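Local structure of glycosylation Associate Protein 2 (Streptococcus agalactiae serotype V, 6OYC) at residues 168-174 against 242-247; 362-368 against 384-390. The protein probably acts with its partner Gap proteins in the glycosylation and accessory Sec-dependent secretion of a serine-rich adhesin of the GspB type. All blocks are in the same frame, centred on the assembly; numbering follows the deposited sequence.

How the interactions relate
Read from the N terminus, the chain first meets interaction 1, where residues 168-174 are joined by 242-247 after 67 intervening residues, 40 of them strand; the pairing closes a wide excursion within a five-stranded antiparallel sheet. Only after this does interaction 2 open: strand 365-370 runs into helix 372-381 and returns as strand 388-392, a short right-handed crossover in which 15 residues separate segments 362-368 and 384-390. The two contacts therefore follow in series, neither nested nor crossed. The centres of interactions 1 and 2 are about 48 Å apart, on opposite sides of the chain's centre, and the nearest atoms of interactions 1 and 2 are about 31 Å apart. Interaction 1 belongs to the all-beta part, interaction 2 to the alpha/beta-hydrolase-like part.

Interaction 1. Residues 168-174 against 242-247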
ATOM      1  N   TYR B 168      20.212  12.327  26.462  1.00 37.14           N
ATOM      2  CA  TYR B 168      20.178  12.070  25.034  1.00 35.34           C
ATOM      3  C   TYR B 168      21.502  12.481  24.409  1.00 36.48           C
ATOM      4  O   TYR B 168      21.992  13.590  24.635  1.00 36.95           O
ATOM      5  CB  TYR B 168      19.009  12.813  24.387  1.00 33.79           C
ATOM      6  CG  TYR B 168      17.685  12.064  24.486  1.00 38.63           C
ATOM      7  CD1 TYR B 168      17.495  10.831  23.852  1.00 36.16           C
ATOM      8  CD2 TYR B 168      16.619  12.604  25.199  1.00 40.44           C
ATOM      9  CE1 TYR B 168      16.273  10.160  23.940  1.00 34.70           C
ATOM     10  CE2 TYR B 168      15.420  11.958  25.291  1.00 39.89           C
ATOM     11  CZ  TYR B 168      15.245  10.741  24.672  1.00 39.43           C
ATOM     12  OH  TYR B 168      14.030  10.137  24.811  1.00 42.42           O
ATOM     13  N   SER B 169      22.103  11.558  23.662  1.00 36.86           N
ATOM     14  CA  SER B 169      23.433  11.758  23.100  1.00 33.52           C
ATOM     15  C   SER B 169      23.436  11.346  21.644  1.00 30.96           C
ATOM     16  O   SER B 169      22.919  10.274  21.301  1.00 28.13           O
ATOM     17  CB  SER B 169      24.493  10.939  23.834  1.00 29.16           C
ATOM     18  OG  SER B 169      24.587  11.370  25.164  1.00 40.31           O
ATOM     19  N   PHE B 170      24.052  12.183  20.807  1.00 27.29           N
ATOM     20  CA  PHE B 170      24.117  11.899  19.382  1.00 30.04           C
ATOM     21  C   PHE B 170      24.671  10.503  19.155  1.00 30.16           C
ATOM     22  O   PHE B 170      25.718  10.140  19.693  1.00 34.16           O
ATOM     23  CB  PHE B 170      24.981  12.936  18.657  1.00 29.16           C
ATOM     24  CG  PHE B 170      25.181  12.635  17.193  1.00 30.75           C
ATOM     25  CD1 PHE B 170      24.114  12.703  16.305  1.00 27.81           C
ATOM     26  CD2 PHE B 170      26.434  12.275  16.704  1.00 30.94           C
ATOM     27  CE1 PHE B 170      24.285  12.437  14.947  1.00 26.67           C
ATOM     28  CE2 PHE B 170      26.621  12.009  15.343  1.00 28.49           C
ATOM     29  CZ  PHE B 170      25.535  12.085  14.467  1.00 30.52           C
ATOM     30  N   LEU B 171      23.945   9.707  18.385  1.00 27.44           N
ATOM     31  CA  LEU B 171      24.386   8.356  18.077  1.00 29.83           C
ATOM     32  C   LEU B 171      24.727   8.163  16.606  1.00 32.09           C
ATOM     33  O   LEU B 171      25.754   7.546  16.294  1.00 34.00           O
ATOM     34  CB  LEU B 171      23.318   7.339  18.489  1.00 30.98           C
ATOM     35  CG  LEU B 171      23.671   5.899  18.094  1.00 32.06           C
ATOM     36  CD1 LEU B 171      24.981   5.451  18.753  1.00 25.51           C
ATOM     37  CD2 LEU B 171      22.539   4.970  18.442  1.00 34.92           C
ATOM     38  N   LEU B 172      23.898   8.683  15.692  1.00 29.13           N
ATOM     39  CA  LEU B 172      24.077   8.453  14.262  1.00 28.54           C
ATOM     40  C   LEU B 172      23.275   9.474  13.465  1.00 27.55           C
ATOM     41  O   LEU B 172      22.296  10.042  13.950  1.00 28.21           O
ATOM     42  CB  LEU B 172      23.651   7.033  13.869  1.00 26.03           C
ATOM     43  CG  LEU B 172      22.174   6.673  14.091  1.00 26.77           C
ATOM     44  CD1 LEU B 172      21.340   6.965  12.845  1.00 26.78           C
ATOM     45  CD2 LEU B 172      22.059   5.201  14.475  1.00 26.56           C
ATOM     46  N   ASN B 173      23.665   9.662  12.214  1.00 26.01           N
ATOM     47  CA  ASN B 173      22.861  10.442  11.292  1.00 23.59           C
ATOM     48  C   ASN B 173      22.657   9.656  10.009  1.00 27.94           C
ATOM     49  O   ASN B 173      23.335   8.656   9.747  1.00 26.04           O
ATOM     50  CB  ASN B 173      23.501  11.792  10.981  1.00 27.92           C
ATOM     51  CG  ASN B 173      24.837  11.650  10.269  1.00 28.35           C
ATOM     52  OD1 ASN B 173      25.885  11.521  10.912  1.00 28.41           O
ATOM     53  ND2 ASN B 173      24.802  11.635   8.938  1.00 27.66           N
ATOM     54  N   PHE B 174      21.678  10.105   9.220  1.00 27.02           N
ATOM     55  CA  PHE B 174      21.532   9.647   7.849  1.00 28.19           C
ATOM     56  C   PHE B 174      22.339  10.584   6.963  1.00 29.03           C
ATOM     57  O   PHE B 174      22.273  11.808   7.131  1.00 27.54           O
ATOM     58  CB  PHE B 174      20.059   9.613   7.428  1.00 30.32           C
ATOM     59  CG  PHE B 174      19.313   8.446   8.005  1.00 30.68           C
ATOM     60  CD1 PHE B 174      18.837   8.485   9.313  1.00 29.13           C
ATOM     61  CD2 PHE B 174      19.129   7.292   7.261  1.00 28.88           C
ATOM     62  CE1 PHE B 174      18.168   7.384   9.867  1.00 31.56           C
ATOM     63  CE2 PHE B 174      18.452   6.194   7.796  1.00 29.33           C
ATOM     64  CZ  PHE B 174      17.974   6.239   9.108  1.00 25.43           C
ATOM     65  N   VAL B 242      18.352  14.055   8.973  1.00 26.66           N
ATOM     66  CA  VAL B 242      17.821  13.214  10.041  1.00 27.63           C
ATOM     67  C   VAL B 242      18.970  12.779  10.925  1.00 30.39           C
ATOM     68  O   VAL B 242      19.969  12.252  10.418  1.00 30.61           O
ATOM     69  CB  VAL B 242      17.073  11.988   9.485  1.00 27.00           C
ATOM     70  CG1 VAL B 242      16.580  11.099  10.626  1.00 25.08           C
ATOM     71  CG2 VAL B 242      15.921  12.438   8.634  1.00 24.17           C
ATOM     72  N   LYS B 243      18.837  13.030  12.239  1.00 28.85           N
ATOM     73  CA  LYS B 243      19.786  12.620  13.270  1.00 28.04           C
ATOM     74  C   LYS B 243      19.058  11.804  14.335  1.00 29.16           C
ATOM     75  O   LYS B 243      17.896  12.068  14.648  1.00 29.62           O
ATOM     76  CB  LYS B 243      20.459  13.837  13.942  1.00 28.05           C
ATOM     77  CG  LYS B 243      21.226  14.742  12.989  1.00 31.98           C
ATOM     78  CD  LYS B 243      21.144  16.214  13.395  1.00 34.20           C
ATOM     79  CE  LYS B 243      19.973  16.934  12.714  1.00 39.50           C
ATOM     80  NZ  LYS B 243      20.180  18.426  12.739  1.00 39.97           N
ATOM     81  N   LEU B 244      19.739  10.821  14.908  1.00 26.45           N
ATOM     82  CA  LEU B 244      19.177  10.031  15.998  1.00 30.92           C
ATOM     83  C   LEU B 244      20.042  10.207  17.247  1.00 30.15           C
ATOM     84  O   LEU B 244      21.269  10.148  17.170  1.00 32.23           O
ATOM     85  CB  LEU B 244      19.057   8.555  15.602  1.00 29.27           C
ATOM     86  CG  LEU B 244      18.466   7.551  16.608  1.00 31.82           C
ATOM     87  CD1 LEU B 244      17.934   6.358  15.905  1.00 34.45           C
ATOM     88  CD2 LEU B 244      19.533   7.057  17.530  1.00 37.14           C
ATOM     89  N   PHE B 245      19.393  10.472  18.376  1.00 31.28           N
ATOM     90  CA  PHE B 245      20.013  10.540  19.692  1.00 32.97           C
ATOM     91  C   PHE B 245      19.497   9.384  20.543  1.00 33.32           C
ATOM     92  O   PHE B 245      18.403   8.858  20.307  1.00 30.04           O
ATOM     93  CB  PHE B 245      19.696  11.864  20.405  1.00 31.68           C
ATOM     94  CG  PHE B 245      20.268  13.076  19.731  1.00 29.97           C
ATOM     95  CD1 PHE B 245      19.762  13.529  18.532  1.00 30.38           C
ATOM     96  CD2 PHE B 245      21.295  13.790  20.318  1.00 30.04           C
ATOM     97  CE1 PHE B 245      20.305  14.654  17.917  1.00 29.94           C
ATOM     98  CE2 PHE B 245      21.827  14.915  19.707  1.00 27.25           C
ATOM     99  CZ  PHE B 245      21.330  15.338  18.508  1.00 25.53           C
ATOM    100  N   ALA B 246      20.297   8.992  21.532  1.00 30.49           N
ATOM    101  CA  ALA B 246      19.955   7.893  22.417  1.00 32.39           C
ATOM    102  C   ALA B 246      20.509   8.169  23.806  1.00 33.13           C
ATOM    103  O   ALA B 246      21.407   8.995  23.997  1.00 35.17           O
ATOM    104  CB  ALA B 246      20.497   6.553  21.909  1.00 30.98           C
ATOM    105  N   LYS B 247      19.950   7.454  24.775  1.00 32.70           N
ATOM    106  CA  LYS B 247      20.436   7.464  26.143  1.00 38.28           C
ATOM    107  C   LYS B 247      20.055   6.144  26.805  1.00 40.68           C
ATOM    108  O   LYS B 247      19.096   5.474  26.402  1.00 35.95           O
ATOM    109  CB  LYS B 247      19.877   8.651  26.932  1.00 37.72           C
ATOM    110  CG  LYS B 247      18.370   8.670  27.075  1.00 37.31           C
ATOM    111  CD  LYS B 247      17.983   9.770  28.045  1.00 41.35           C
ATOM    112  CE  LYS B 247      16.505   9.803  28.332  1.00 49.01           C
ATOM    113  NZ  LYS B 247      16.260  10.743  29.474  1.00 62.88           N
TER
HETATM  114  O   HOH W   1      19.958  13.169   6.974  1.00 29.69           O
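Phe170 and Phe245 form a non-hydrogen-bonded antiparallel pair, and the edge of the Phe170 ring turns toward the face of Phe245 in a T-shaped stack, centroids 5.9 Å apart and planes at 70°. Phe170 holds CG anti to its backbone N (chi1 175°), which carries the ring along its own strand until CE1 lies 4.2 Å from Lys243 CB. Lys243 gives this CB to the edge of the ring while its chain bends away and takes NZ to Ser205, so a lysine suits this partly exposed face. At the Tyr168 end of the pair Lys247 CE sits over one face of the Tyr168 ring, 4.1 Å from its centroid, a CH-pi contact made by the extended lysine chain.

The side chains of Leu171 and Leu244 lie side by side and point the same way, Leu171 CD2 3.8 Å from Leu244 CD2, and Leu172 CD1 reaches Leu244 CB; these branched apolar chains suit the buried side, facing strands 157-165 and 251-262. Beyond them Phe174 CD1 packs on Val242 CG1 at 3.7 Å.

Leu244 O accepts Leu171 N at 3.0 Å and, weakly, Leu172 N, while Leu244 N gives a nearly straight bond (173°) to Leu172 O. Two residues opposite one define a classic beta bulge, here in a five-stranded antiparallel sheet, where this pair lies between strands 140-142 and 198-208.

Interaction 2. Residues 362-368 against 384-390; sequences SDQLILS and LNPHAII
A beta-alpha-beta crossover of the alpha/beta-hydrolase-like sheet brings strand 365-370 beside strand 388-392, running parallel. Leu367 turns both its N and its O to strand 388-392, straddling Ile389: its N donates to Ala388 O at 3.0 Å, and its O accepts Ile390 N at 3.0 Å, both in the carbonyl plane. Before the strands pair, the 3-10 turn at Ser362 and Asp363 meets the incoming chain. His387 ND1 donates to Asp363 OD1 at 2.6 Å, on the syn side and 30° out of the carboxylate plane, with the two flat groups 54° apart. With chi1 at 179° the imidazole swings away from its own N-H, and ND1 faces the turn at Asp363. NE2 is held by Asp513; two carboxylates at the two ring nitrogens would probably favour the protonated, charged form.

On the apolar side the Leu367 side chain crosses those of Leu384 and Pro386 at about a right angle, its CD1 touching Leu384 CD1 at 3.8 Å and Pro386 CG at 3.9 Å, while Leu365 CG lies 3.9 Å from Pro386 CB. On the other face Ala388 CB lies 4.1 Å from Ile366 CG2, its small size suiting a place also covered by helix 495-514.

Helix 341-358 packs on Leu365 and Leu384, helix 495-514 covers Ile366 too, and strands 297-301 and 452-458 flank the pair.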
ATOM      1  N   SER B 362     -16.326 -17.214   0.132  1.00 61.67           N
ATOM      2  CA  SER B 362     -15.035 -17.651  -0.393  1.00 53.94           C
ATOM      3  C   SER B 362     -15.107 -17.962  -1.880  1.00 57.07           C
ATOM      4  O   SER B 362     -14.189 -17.632  -2.639  1.00 57.85           O
ATOM      5  CB  SER B 362     -14.553 -18.888   0.366  1.00 54.13           C
ATOM      6  OG  SER B 362     -14.391 -18.611   1.741  1.00 59.35           O
ATOM      7  N   ASP B 363     -16.187 -18.600  -2.317  1.00 60.13           N
ATOM      8  CA  ASP B 363     -16.295 -18.949  -3.725  1.00 59.36           C
ATOM      9  C   ASP B 363     -16.614 -17.754  -4.601  1.00 58.23           C
ATOM     10  O   ASP B 363     -16.811 -17.926  -5.808  1.00 56.25           O
ATOM     11  CB  ASP B 363     -17.349 -20.038  -3.929  1.00 66.26           C
ATOM     12  CG  ASP B 363     -16.922 -21.062  -4.966  1.00 68.65           C
ATOM     13  OD1 ASP B 363     -16.799 -20.697  -6.159  1.00 68.25           O
ATOM     14  OD2 ASP B 363     -16.688 -22.228  -4.590  1.00 74.27           O
ATOM     15  N   GLN B 364     -16.668 -16.552  -4.037  1.00 55.25           N
ATOM     16  CA  GLN B 364     -16.770 -15.337  -4.831  1.00 53.53           C
ATOM     17  C   GLN B 364     -15.502 -14.486  -4.708  1.00 56.54           C
ATOM     18  O   GLN B 364     -15.537 -13.264  -4.887  1.00 54.45           O
ATOM     19  CB  GLN B 364     -18.034 -14.575  -4.434  1.00 58.34           C
ATOM     20  CG  GLN B 364     -19.306 -15.435  -4.603  1.00 52.61           C
ATOM     21  CD  GLN B 364     -20.554 -14.847  -3.960  1.00 58.52           C
ATOM     22  OE1 GLN B 364     -20.644 -14.720  -2.736  1.00 55.31           O
ATOM     23  NE2 GLN B 364     -21.539 -14.506  -4.789  1.00 67.59           N
ATOM     24  N   LEU B 365     -14.362 -15.139  -4.442  1.00 55.49           N
ATOM     25  CA  LEU B 365     -13.075 -14.487  -4.226  1.00 51.69           C
ATOM     26  C   LEU B 365     -12.022 -15.021  -5.195  1.00 48.89           C
ATOM     27  O   LEU B 365     -11.911 -16.235  -5.391  1.00 52.06           O
ATOM     28  CB  LEU B 365     -12.603 -14.709  -2.784  1.00 52.00           C
ATOM     29  CG  LEU B 365     -11.124 -14.428  -2.523  1.00 50.05           C
ATOM     30  CD1 LEU B 365     -10.871 -12.936  -2.692  1.00 44.34           C
ATOM     31  CD2 LEU B 365     -10.702 -14.906  -1.134  1.00 44.06           C
ATOM     32  N   ILE B 366     -11.229 -14.121  -5.783  1.00 50.52           N
ATOM     33  CA  ILE B 366     -10.144 -14.486  -6.703  1.00 51.50           C
ATOM     34  C   ILE B 366      -8.847 -13.827  -6.245  1.00 44.88           C
ATOM     35  O   ILE B 366      -8.770 -12.594  -6.171  1.00 45.56           O
ATOM     36  CB  ILE B 366     -10.454 -14.069  -8.149  1.00 49.78           C
ATOM     37  CG1 ILE B 366     -11.772 -14.698  -8.603  1.00 56.66           C
ATOM     38  CG2 ILE B 366      -9.290 -14.445  -9.085  1.00 45.14           C
ATOM     39  CD1 ILE B 366     -12.347 -14.011  -9.785  1.00 57.55           C
ATOM     40  N   LEU B 367      -7.821 -14.639  -5.993  1.00 43.75           N
ATOM     41  CA  LEU B 367      -6.490 -14.155  -5.636  1.00 43.71           C
ATOM     42  C   LEU B 367      -5.558 -14.273  -6.835  1.00 44.91           C
ATOM     43  O   LEU B 367      -5.599 -15.266  -7.562  1.00 44.53           O
ATOM     44  CB  LEU B 367      -5.924 -14.938  -4.450  1.00 39.20           C
ATOM     45  CG  LEU B 367      -6.826 -14.916  -3.221  1.00 43.79           C
ATOM     46  CD1 LEU B 367      -6.311 -15.810  -2.111  1.00 44.30           C
ATOM     47  CD2 LEU B 367      -7.013 -13.494  -2.717  1.00 44.00           C
ATOM     48  N   SER B 368      -4.709 -13.262  -7.032  1.00 44.55           N
ATOM     49  CA  SER B 368      -3.891 -13.182  -8.236  1.00 43.55           C
ATOM     50  C   SER B 368      -2.586 -12.444  -7.963  1.00 43.75           C
ATOM     51  O   SER B 368      -2.458 -11.703  -6.983  1.00 42.43           O
ATOM     52  CB  SER B 368      -4.637 -12.475  -9.364  1.00 43.08           C
ATOM     53  OG  SER B 368      -5.071 -11.194  -8.939  1.00 42.51           O
ATOM     54  N   LEU B 384      -7.927 -19.123   2.669  1.00 47.57           N
ATOM     55  CA  LEU B 384      -9.096 -18.417   2.186  1.00 48.32           C
ATOM     56  C   LEU B 384     -10.004 -19.255   1.297  1.00 52.86           C
ATOM     57  O   LEU B 384     -11.154 -18.849   1.074  1.00 53.69           O
ATOM     58  CB  LEU B 384      -8.669 -17.150   1.429  1.00 47.67           C
ATOM     59  CG  LEU B 384      -8.073 -16.057   2.319  1.00 46.67           C
ATOM     60  CD1 LEU B 384      -7.256 -15.072   1.503  1.00 41.18           C
ATOM     61  CD2 LEU B 384      -9.177 -15.354   3.049  1.00 41.90           C
ATOM     62  N   ASN B 385      -9.536 -20.404   0.800  1.00 51.11           N
ATOM     63  CA  ASN B 385     -10.288 -21.294  -0.083  1.00 53.78           C
ATOM     64  C   ASN B 385     -10.983 -20.490  -1.195  1.00 50.64           C
ATOM     65  O   ASN B 385     -12.210 -20.519  -1.298  1.00 54.95           O
ATOM     66  CB  ASN B 385     -11.297 -22.125   0.703  1.00 58.07           C
ATOM     67  CG  ASN B 385     -11.745 -23.371  -0.045  1.00 60.55           C
ATOM     68  OD1 ASN B 385     -11.601 -23.477  -1.261  1.00 60.72           O
ATOM     69  ND2 ASN B 385     -12.296 -24.326   0.691  1.00 62.97           N
ATOM     70  N   PRO B 386     -10.228 -19.753  -2.001  1.00 52.78           N
ATOM     71  CA  PRO B 386     -10.860 -18.887  -3.001  1.00 54.36           C
ATOM     72  C   PRO B 386     -11.429 -19.690  -4.162  1.00 57.53           C
ATOM     73  O   PRO B 386     -11.119 -20.864  -4.379  1.00 57.59           O
ATOM     74  CB  PRO B 386      -9.712 -17.989  -3.462  1.00 52.09           C
ATOM     75  CG  PRO B 386      -8.503 -18.862  -3.318  1.00 50.09           C
ATOM     76  CD  PRO B 386      -8.757 -19.685  -2.076  1.00 52.12           C
ATOM     77  N   HIS B 387     -12.268 -19.011  -4.939  1.00 56.30           N
ATOM     78  CA  HIS B 387     -12.774 -19.601  -6.166  1.00 56.91           C
ATOM     79  C   HIS B 387     -11.651 -19.870  -7.159  1.00 57.82           C
ATOM     80  O   HIS B 387     -11.618 -20.923  -7.806  1.00 61.96           O
ATOM     81  CB  HIS B 387     -13.807 -18.681  -6.796  1.00 53.93           C
ATOM     82  CG  HIS B 387     -14.352 -19.204  -8.081  1.00 61.59           C
ATOM     83  ND1 HIS B 387     -15.195 -20.292  -8.137  1.00 63.21           N
ATOM     84  CD2 HIS B 387     -14.154 -18.812  -9.362  1.00 60.59           C
ATOM     85  CE1 HIS B 387     -15.509 -20.536  -9.397  1.00 65.18           C
ATOM     86  NE2 HIS B 387     -14.890 -19.653 -10.161  1.00 62.51           N
ATOM     87  N   ALA B 388     -10.727 -18.927  -7.303  1.00 57.68           N
ATOM     88  CA  ALA B 388      -9.700 -19.033  -8.323  1.00 52.20           C
ATOM     89  C   ALA B 388      -8.434 -18.314  -7.871  1.00 51.51           C
ATOM     90  O   ALA B 388      -8.481 -17.331  -7.128  1.00 49.30           O
ATOM     91  CB  ALA B 388     -10.190 -18.456  -9.652  1.00 50.00           C
ATOM     92  N   ILE B 389      -7.302 -18.820  -8.348  1.00 52.68           N
ATOM     93  CA  ILE B 389      -5.993 -18.234  -8.132  1.00 45.09           C
ATOM     94  C   ILE B 389      -5.342 -18.127  -9.501  1.00 49.29           C
ATOM     95  O   ILE B 389      -5.004 -19.148 -10.108  1.00 54.31           O
ATOM     96  CB  ILE B 389      -5.144 -19.072  -7.173  1.00 47.14           C
ATOM     97  CG1 ILE B 389      -5.716 -18.964  -5.763  1.00 47.12           C
ATOM     98  CG2 ILE B 389      -3.683 -18.651  -7.224  1.00 43.44           C
ATOM     99  CD1 ILE B 389      -5.022 -19.853  -4.776  1.00 49.56           C
ATOM    100  N   ILE B 390      -5.206 -16.907 -10.006  1.00 46.63           N
ATOM    101  CA  ILE B 390      -4.582 -16.644 -11.298  1.00 47.50           C
ATOM    102  C   ILE B 390      -3.168 -16.155 -11.023  1.00 50.28           C
ATOM    103  O   ILE B 390      -2.973 -15.065 -10.477  1.00 48.60           O
ATOM    104  CB  ILE B 390      -5.370 -15.610 -12.111  1.00 47.73           C
ATOM    105  CG1 ILE B 390      -6.818 -16.056 -12.304  1.00 48.53           C
ATOM    106  CG2 ILE B 390      -4.689 -15.333 -13.439  1.00 49.97           C
ATOM    107  CD1 ILE B 390      -7.690 -15.004 -12.967  1.00 53.46           C
TER